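Local coordinates for protein endo-1,4-beta-xylanase (Bacteroides thetaiotaomicron VPI-5482, PDB 3KST) that belongs to glycosyl hydrolase family 43, binds calcium and probably hydrolyses glycosidic bonds in xylan-type plant polysaccharides, at residues G199-I204 with A220-P225; T140-F145 with T224-W229. All coordinates share one frame; numbering follows the deposited sequence.

Interaction 1 (G199-I204 with A220-P225); sequences GVYYLI and ATSDTP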
ATOM      1  N   GLY A 199       6.008  20.004  -7.547  1.00 16.97           N
ATOM      2  CA  GLY A 199       5.718  20.740  -6.323  1.00 16.35           C
ATOM      3  C   GLY A 199       4.419  20.465  -5.585  1.00 15.96           C
ATOM      4  O   GLY A 199       4.162  21.110  -4.580  1.00 17.06           O
ATOM      5  N   VAL A 200       3.641  19.487  -6.045  1.00 15.09           N
ATOM      6  CA  VAL A 200       2.356  19.143  -5.445  1.00 14.63           C
ATOM      7  C   VAL A 200       2.467  17.739  -4.879  1.00 13.16           C
ATOM      8  O   VAL A 200       3.065  16.858  -5.528  1.00 13.42           O
ATOM      9  CB  VAL A 200       1.220  19.256  -6.485  1.00 14.41           C
ATOM     10  CG1 VAL A 200      -0.116  18.969  -5.828  1.00 14.58           C
ATOM     11  CG2 VAL A 200       1.215  20.679  -7.090  1.00 15.93           C
ATOM     12  N   TYR A 201       1.952  17.561  -3.661  1.00 11.41           N
ATOM     13  CA  TYR A 201       1.951  16.263  -2.958  1.00 11.16           C
ATOM     14  C   TYR A 201       0.570  15.656  -3.135  1.00 10.94           C
ATOM     15  O   TYR A 201      -0.432  16.316  -2.814  1.00 10.10           O
ATOM     16  CB  TYR A 201       2.246  16.450  -1.473  1.00 10.60           C
ATOM     17  CG  TYR A 201       3.614  17.057  -1.237  1.00 11.99           C
ATOM     18  CD1 TYR A 201       3.785  18.447  -1.204  1.00 12.02           C
ATOM     19  CD2 TYR A 201       4.740  16.254  -1.060  1.00 10.33           C
ATOM     20  CE1 TYR A 201       5.055  19.024  -0.998  1.00 10.72           C
ATOM     21  CE2 TYR A 201       6.007  16.818  -0.851  1.00 11.95           C
ATOM     22  CZ  TYR A 201       6.145  18.215  -0.810  1.00 11.32           C
ATOM     23  OH  TYR A 201       7.366  18.817  -0.595  1.00 12.77           O
ATOM     24  N   TYR A 202       0.530  14.432  -3.681  1.00 10.26           N
ATOM     25  CA  TYR A 202      -0.682  13.675  -3.969  1.00 10.14           C
ATOM     26  C   TYR A 202      -0.805  12.530  -2.995  1.00  9.83           C
ATOM     27  O   TYR A 202       0.112  11.679  -2.934  1.00 10.10           O
ATOM     28  CB  TYR A 202      -0.617  13.077  -5.386  1.00  9.97           C
ATOM     29  CG  TYR A 202      -0.592  14.114  -6.466  1.00 10.72           C
ATOM     30  CD1 TYR A 202       0.598  14.759  -6.808  1.00 10.06           C
ATOM     31  CD2 TYR A 202      -1.768  14.462  -7.163  1.00 11.27           C
ATOM     32  CE1 TYR A 202       0.612  15.716  -7.800  1.00 10.29           C
ATOM     33  CE2 TYR A 202      -1.767  15.421  -8.132  1.00 12.35           C
ATOM     34  CZ  TYR A 202      -0.564  16.045  -8.462  1.00 11.70           C
ATOM     35  OH  TYR A 202      -0.524  17.006  -9.419  1.00 13.42           O
ATOM     36  N   LEU A 203      -1.891  12.543  -2.217  1.00  9.35           N
ATOM     37  CA  LEU A 203      -2.190  11.496  -1.244  0.50  9.80           C
ATOM     38  C   LEU A 203      -3.313  10.663  -1.848  1.00  9.87           C
ATOM     39  O   LEU A 203      -4.455  11.140  -1.970  1.00  9.81           O
ATOM     40  CB  LEU A 203      -2.575  12.097   0.110  0.50  9.37           C
ATOM     41  CG  LEU A 203      -2.764  11.188   1.331  0.50 10.77           C
ATOM     42  CD1 LEU A 203      -2.842  12.058   2.608  0.50  9.99           C
ATOM     43  CD2 LEU A 203      -3.955  10.259   1.260  0.50 11.59           C
ATOM     44  N   ILE A 204      -2.974   9.426  -2.237  1.00 10.62           N
ATOM     45  CA  ILE A 204      -3.882   8.486  -2.885  1.00 10.41           C
ATOM     46  C   ILE A 204      -4.328   7.451  -1.812  1.00 10.44           C
ATOM     47  O   ILE A 204      -3.488   6.801  -1.131  1.00  9.55           O
ATOM     48  CB  ILE A 204      -3.174   7.848  -4.124  1.00 10.68           C
ATOM     49  CG1 ILE A 204      -2.503   8.933  -5.002  1.00 10.72           C
ATOM     50  CG2 ILE A 204      -4.181   7.048  -4.906  1.00 10.27           C
ATOM     51  CD1 ILE A 204      -1.296   8.457  -5.779  1.00 14.97           C
ATOM     52  N   ALA A 220      -6.149  13.272  -2.844  1.00 10.96           N
ATOM     53  CA  ALA A 220      -6.143  14.636  -2.330  1.00 11.77           C
ATOM     54  C   ALA A 220      -4.771  15.219  -2.568  1.00 12.43           C
ATOM     55  O   ALA A 220      -3.780  14.483  -2.622  1.00 11.74           O
ATOM     56  CB  ALA A 220      -6.472  14.684  -0.852  1.00 12.16           C
ATOM     57  N   THR A 221      -4.725  16.540  -2.726  1.00 12.06           N
ATOM     58  CA  THR A 221      -3.481  17.249  -2.970  1.00 12.91           C
ATOM     59  C   THR A 221      -3.174  18.255  -1.881  1.00 12.78           C
ATOM     60  O   THR A 221      -4.057  18.693  -1.142  1.00 12.37           O
ATOM     61  CB  THR A 221      -3.471  17.999  -4.335  1.00 13.70           C
ATOM     62  OG1 THR A 221      -4.503  18.995  -4.386  1.00 13.68           O
ATOM     63  CG2 THR A 221      -3.683  17.027  -5.482  1.00 13.10           C
ATOM     64  N   SER A 222      -1.906  18.655  -1.845  1.00 12.63           N
ATOM     65  CA  SER A 222      -1.437  19.694  -0.938  0.50 13.02           C
ATOM     66  C   SER A 222      -0.089  20.231  -1.409  1.00 12.57           C
ATOM     67  O   SER A 222       0.647  19.542  -2.111  1.00 12.55           O
ATOM     68  CB  SER A 222      -1.259  19.117   0.457  0.50 12.84           C
ATOM     69  OG  SER A 222      -0.289  18.100   0.415  0.50 15.09           O
ATOM     70  N   ASP A 223       0.214  21.464  -1.009  1.00 13.66           N
ATOM     71  CA  ASP A 223       1.496  22.098  -1.303  1.00 14.02           C
ATOM     72  C   ASP A 223       2.544  21.667  -0.258  1.00 14.26           C
ATOM     73  O   ASP A 223       3.728  22.005  -0.412  1.00 15.33           O
ATOM     74  CB  ASP A 223       1.382  23.631  -1.290  1.00 14.89           C
ATOM     75  CG  ASP A 223       0.497  24.179  -2.387  1.00 15.54           C
ATOM     76  OD1 ASP A 223       0.253  23.502  -3.396  1.00 18.50           O
ATOM     77  OD2 ASP A 223       0.034  25.327  -2.223  1.00 19.12           O
ATOM     78  N   THR A 224       2.137  20.953   0.807  1.00 14.13           N
ATOM     79  CA  THR A 224       3.082  20.431   1.803  1.00 13.67           C
ATOM     80  C   THR A 224       2.837  18.926   2.021  1.00 13.31           C
ATOM     81  O   THR A 224       1.733  18.454   1.774  1.00 12.51           O
ATOM     82  CB  THR A 224       3.005  21.242   3.162  1.00 14.08           C
ATOM     83  OG1 THR A 224       2.334  20.493   4.184  1.00 14.16           O
ATOM     84  CG2 THR A 224       2.343  22.631   2.969  1.00 16.19           C
ATOM     85  N   PRO A 225       3.853  18.176   2.501  1.00 13.60           N
ATOM     86  CA  PRO A 225       3.656  16.744   2.771  1.00 13.16           C
ATOM     87  C   PRO A 225       2.651  16.452   3.906  1.00 13.40           C
ATOM     88  O   PRO A 225       2.121  15.341   3.963  1.00 13.42           O
ATOM     89  CB  PRO A 225       5.069  16.239   3.148  1.00 13.18           C
ATOM     90  CG  PRO A 225       5.989  17.401   3.004  1.00 13.41           C
ATOM     91  CD  PRO A 225       5.137  18.637   3.058  1.00 12.95           C
TER
HETATM   92  O   HOH W   1       2.277  23.399  -5.287  1.00 24.85           O
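The backbone oxygen of A220 is met by two donors of the neighbouring strand: L203 N makes a nearly straight hydrogen bond to A220 O of 2.7 Å, and the CA-H of Y202 adds a longer contact to the same oxygen. Two residues along each strand, Y201 N binds S222 O at 2.8 Å; the other CA-H contact runs from T221 to Y201 O. Return bonds from S222 N to Y201 O and from A220 N to L203 O make Y201–S222 and L203–A220 hydrogen-bonded antiparallel pairs, with Y202–T221 a non-hydrogen-bonded pair between them. On the face carrying Y202, T221 CG2 lies alongside that ring, 3.6 Å from Y202 CD2, while T221 CB packs on V200 CG1 at 3.8 Å. Y201 stands on the other face and buries far more. Its chi1 of -62° sets CG anti to the carbonyl carbon and swings the ring over the chain leaving the strand: the P225 nitrogen lies over the ring centre, P225 CG makes a CH-pi contact 4.2 Å from the Y201 ring centroid, and D223 O is at the edge, 3.3 Å from Y201 CE1. Beyond the segments, the hydroxyl of Y201 bonds to D136. At the outer end a water bridges G199 O and D223 OD1. This is a two-stranded antiparallel beta hairpin, part of one four-stranded sheet of the five-bladed beta-propeller fold of family 43.

Interaction 2 (T140-F145 with T224-W229); sequences TPYLYF and TPMGPW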
ATOM      1  N   THR A 140      13.695  14.650   4.355  1.00 14.25           N
ATOM      2  CA  THR A 140      12.857  14.445   5.534  1.00 13.64           C
ATOM      3  C   THR A 140      11.919  13.253   5.296  1.00 12.79           C
ATOM      4  O   THR A 140      11.154  13.275   4.321  1.00 12.07           O
ATOM      5  CB  THR A 140      12.029  15.723   5.845  1.00 13.05           C
ATOM      6  OG1 THR A 140      12.929  16.851   6.005  1.00 15.51           O
ATOM      7  CG2 THR A 140      11.105  15.568   7.091  1.00 12.80           C
ATOM      8  N   PRO A 141      11.956  12.244   6.190  1.00 12.27           N
ATOM      9  CA  PRO A 141      11.045  11.084   6.072  1.00 12.42           C
ATOM     10  C   PRO A 141       9.673  11.373   6.687  1.00 12.58           C
ATOM     11  O   PRO A 141       9.612  11.956   7.770  1.00 12.85           O
ATOM     12  CB  PRO A 141      11.776  10.004   6.881  1.00 12.64           C
ATOM     13  CG  PRO A 141      12.504  10.755   7.921  1.00 12.40           C
ATOM     14  CD  PRO A 141      12.929  12.038   7.282  1.00 12.21           C
ATOM     15  N   TYR A 142       8.598  10.973   5.995  1.00 11.71           N
ATOM     16  CA  TYR A 142       7.215  11.083   6.497  1.00 11.07           C
ATOM     17  C   TYR A 142       6.558   9.714   6.444  1.00 10.26           C
ATOM     18  O   TYR A 142       6.748   8.993   5.457  1.00 12.12           O
ATOM     19  CB  TYR A 142       6.387  12.068   5.668  1.00 10.31           C
ATOM     20  CG  TYR A 142       6.934  13.456   5.702  1.00  9.60           C
ATOM     21  CD1 TYR A 142       6.623  14.325   6.745  1.00  9.55           C
ATOM     22  CD2 TYR A 142       7.782  13.913   4.677  1.00 11.03           C
ATOM     23  CE1 TYR A 142       7.142  15.637   6.770  1.00  9.84           C
ATOM     24  CE2 TYR A 142       8.293  15.201   4.692  1.00 13.10           C
ATOM     25  CZ  TYR A 142       7.986  16.051   5.750  1.00 11.69           C
ATOM     26  OH  TYR A 142       8.501  17.318   5.727  1.00 12.23           O
ATOM     27  N   LEU A 143       5.808   9.360   7.489  1.00  9.62           N
ATOM     28  CA  LEU A 143       5.027   8.116   7.537  1.00  9.05           C
ATOM     29  C   LEU A 143       3.550   8.464   7.615  1.00  9.43           C
ATOM     30  O   LEU A 143       3.115   9.225   8.519  1.00  8.98           O
ATOM     31  CB  LEU A 143       5.414   7.214   8.727  1.00  8.99           C
ATOM     32  CG  LEU A 143       4.850   5.778   8.676  1.00  7.92           C
ATOM     33  CD1 LEU A 143       5.510   5.038   7.533  1.00  8.37           C
ATOM     34  CD2 LEU A 143       5.120   4.982   9.981  1.00 11.56           C
ATOM     35  N   TYR A 144       2.797   7.922   6.656  1.00  9.22           N
ATOM     36  CA  TYR A 144       1.349   8.017   6.564  1.00  9.25           C
ATOM     37  C   TYR A 144       0.828   6.703   7.136  1.00  9.34           C
ATOM     38  O   TYR A 144       1.417   5.656   6.902  1.00  9.42           O
ATOM     39  CB  TYR A 144       0.892   8.241   5.118  1.00  8.49           C
ATOM     40  CG  TYR A 144       1.495   9.510   4.589  1.00 10.01           C
ATOM     41  CD1 TYR A 144       2.798   9.521   4.091  1.00  8.14           C
ATOM     42  CD2 TYR A 144       0.804  10.727   4.663  1.00 10.90           C
ATOM     43  CE1 TYR A 144       3.411  10.710   3.679  1.00 10.62           C
ATOM     44  CE2 TYR A 144       1.408  11.928   4.227  1.00 12.90           C
ATOM     45  CZ  TYR A 144       2.708  11.902   3.733  1.00  9.38           C
ATOM     46  OH  TYR A 144       3.331  13.047   3.309  1.00 13.44           O
ATOM     47  N   PHE A 145      -0.237   6.787   7.929  1.00  8.46           N
ATOM     48  CA  PHE A 145      -0.812   5.635   8.612  1.00  8.62           C
ATOM     49  C   PHE A 145      -2.189   6.022   9.108  1.00  8.88           C
ATOM     50  O   PHE A 145      -2.509   7.215   9.141  1.00  9.07           O
ATOM     51  CB  PHE A 145       0.097   5.179   9.774  1.00  8.71           C
ATOM     52  CG  PHE A 145       0.422   6.263  10.756  1.00 10.19           C
ATOM     53  CD1 PHE A 145       1.531   7.103  10.535  1.00 12.72           C
ATOM     54  CD2 PHE A 145      -0.329   6.440  11.918  1.00 10.40           C
ATOM     55  CE1 PHE A 145       1.850   8.107  11.425  1.00 12.39           C
ATOM     56  CE2 PHE A 145       0.007   7.455  12.823  1.00 12.91           C
ATOM     57  CZ  PHE A 145       1.107   8.279  12.565  1.00 11.05           C
ATOM     58  N   THR A 224       2.137  20.953   0.807  1.00 14.13           N
ATOM     59  CA  THR A 224       3.082  20.431   1.803  1.00 13.67           C
ATOM     60  C   THR A 224       2.837  18.926   2.021  1.00 13.31           C
ATOM     61  O   THR A 224       1.733  18.454   1.774  1.00 12.51           O
ATOM     62  CB  THR A 224       3.005  21.242   3.162  1.00 14.08           C
ATOM     63  OG1 THR A 224       2.334  20.493   4.184  1.00 14.16           O
ATOM     64  CG2 THR A 224       2.343  22.631   2.969  1.00 16.19           C
ATOM     65  N   PRO A 225       3.853  18.176   2.501  1.00 13.60           N
ATOM     66  CA  PRO A 225       3.656  16.744   2.771  1.00 13.16           C
ATOM     67  C   PRO A 225       2.651  16.452   3.906  1.00 13.40           C
ATOM     68  O   PRO A 225       2.121  15.341   3.963  1.00 13.42           O
ATOM     69  CB  PRO A 225       5.069  16.239   3.148  1.00 13.18           C
ATOM     70  CG  PRO A 225       5.989  17.401   3.004  1.00 13.41           C
ATOM     71  CD  PRO A 225       5.137  18.637   3.058  1.00 12.95           C
HETATM   72  N   MSE A 226       2.378  17.429   4.774  1.00 13.82           N
HETATM   73  CA  MSE A 226       1.445  17.225   5.881  1.00 14.64           C
HETATM   74  C   MSE A 226       0.223  18.147   5.784  1.00 14.95           C
HETATM   75  O   MSE A 226      -0.312  18.571   6.795  1.00 16.65           O
HETATM   76  CB  MSE A 226       2.172  17.340   7.208  1.00 15.05           C
HETATM   77  CG  MSE A 226       3.346  16.399   7.330  1.00 14.27           C
HETATM   78 SE   MSE A 226       3.955  16.211   9.122  0.75 14.56          SE
HETATM   79  CE  MSE A 226       4.473  18.049   9.374  1.00 11.26           C
ATOM     80  N   GLY A 227      -0.226  18.419   4.558  1.00 14.09           N
ATOM     81  CA  GLY A 227      -1.433  19.180   4.343  1.00 13.38           C
ATOM     82  C   GLY A 227      -1.287  20.686   4.411  1.00 13.38           C
ATOM     83  O   GLY A 227      -0.147  21.177   4.333  1.00 12.69           O
ATOM     84  N   PRO A 228      -2.429  21.413   4.470  1.00 14.05           N
ATOM     85  CA  PRO A 228      -3.809  20.868   4.420  1.00 14.20           C
ATOM     86  C   PRO A 228      -4.186  20.280   3.042  1.00 14.41           C
ATOM     87  O   PRO A 228      -3.571  20.617   2.035  1.00 14.37           O
ATOM     88  CB  PRO A 228      -4.683  22.069   4.783  1.00 15.01           C
ATOM     89  CG  PRO A 228      -3.857  23.242   4.358  1.00 14.24           C
ATOM     90  CD  PRO A 228      -2.460  22.859   4.745  1.00 14.91           C
ATOM     91  N   TRP A 229      -5.200  19.425   3.026  1.00 15.15           N
ATOM     92  CA  TRP A 229      -5.561  18.627   1.849  1.00 14.69           C
ATOM     93  C   TRP A 229      -6.902  18.943   1.200  1.00 14.52           C
ATOM     94  O   TRP A 229      -7.905  19.108   1.917  1.00 15.94           O
ATOM     95  CB  TRP A 229      -5.587  17.145   2.229  1.00 13.98           C
ATOM     96  CG  TRP A 229      -4.338  16.690   2.849  1.00 14.48           C
ATOM     97  CD1 TRP A 229      -4.024  16.702   4.175  1.00 13.21           C
ATOM     98  CD2 TRP A 229      -3.199  16.182   2.166  1.00 12.24           C
ATOM     99  NE1 TRP A 229      -2.759  16.198   4.367  1.00 14.76           N
ATOM    100  CE2 TRP A 229      -2.219  15.893   3.145  1.00 12.66           C
ATOM    101  CE3 TRP A 229      -2.898  15.950   0.809  1.00 13.16           C
ATOM    102  CZ2 TRP A 229      -0.964  15.370   2.816  1.00 11.33           C
ATOM    103  CZ3 TRP A 229      -1.649  15.447   0.476  1.00 12.41           C
ATOM    104  CH2 TRP A 229      -0.685  15.169   1.477  1.00 10.21           C
TER
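Y142 lays one ring face against P225: P225 CB is 3.8 Å from the centroid of the Y142 ring, a CH-pi contact offset toward the rim, and P225 CG follows at 3.6 Å from Y142 CE2. M226, present as selenomethionine, reaches the same ring obliquely, its side chain crossing that of Y142 at about a right angle. Its CG comes within 3.9 Å of Y142 CE1, and a chi1 of -56° with an extended chi2 puts SE 5.1 Å from the Y142 ring centroid, a Met-aromatic contact. Y144, two residues along the strand, supplies the polar bond. Its OH donates to P225 O at 2.7 Å, bent well off the carbonyl direction (C=O...O angle 125°) and tilted out of the carbonyl plane, while P225 O lies in the plane of the phenol ring, at its edge. The loop has its own bracing. T224 OG1 accepts from M226 N, an ST turn, and donates to a lone pair of G227 O at 2.6 Å, across a type I turn from T224 to G227. W229 then folds back, with G227 CA over one face of its indole, and a cis peptide precedes P228 between them. Thus the loop joining strands 216-222 and 230-231 rests on strand 141-148 of another four-stranded sheet, a loop-to-strand contact consistent with adjacent blades of the family 43 five-bladed beta-propeller.

The two contacts have centres about 8 Å apart and overlap at T224 and P225. Along the chain, strand 141-148 comes first, then strand 200-207, and finally the stretch 220-229 that serves both. Interaction 1 lies within the antiparallel sheet 189-197, 200-207, 216-222 and 230-231; interaction 2 carries the loop of that sheet across to the sheet containing 141-148. P225 sits between the rings of Y201 and Y142, so one proline links both contacts. W229 turns back onto L203, its CZ3 3.5 Å from L203 CB. L203 lies about 9 Å, side chain to side chain, from E190, the predicted proton donor, so the L203 side of interaction 1 is probably near the active site.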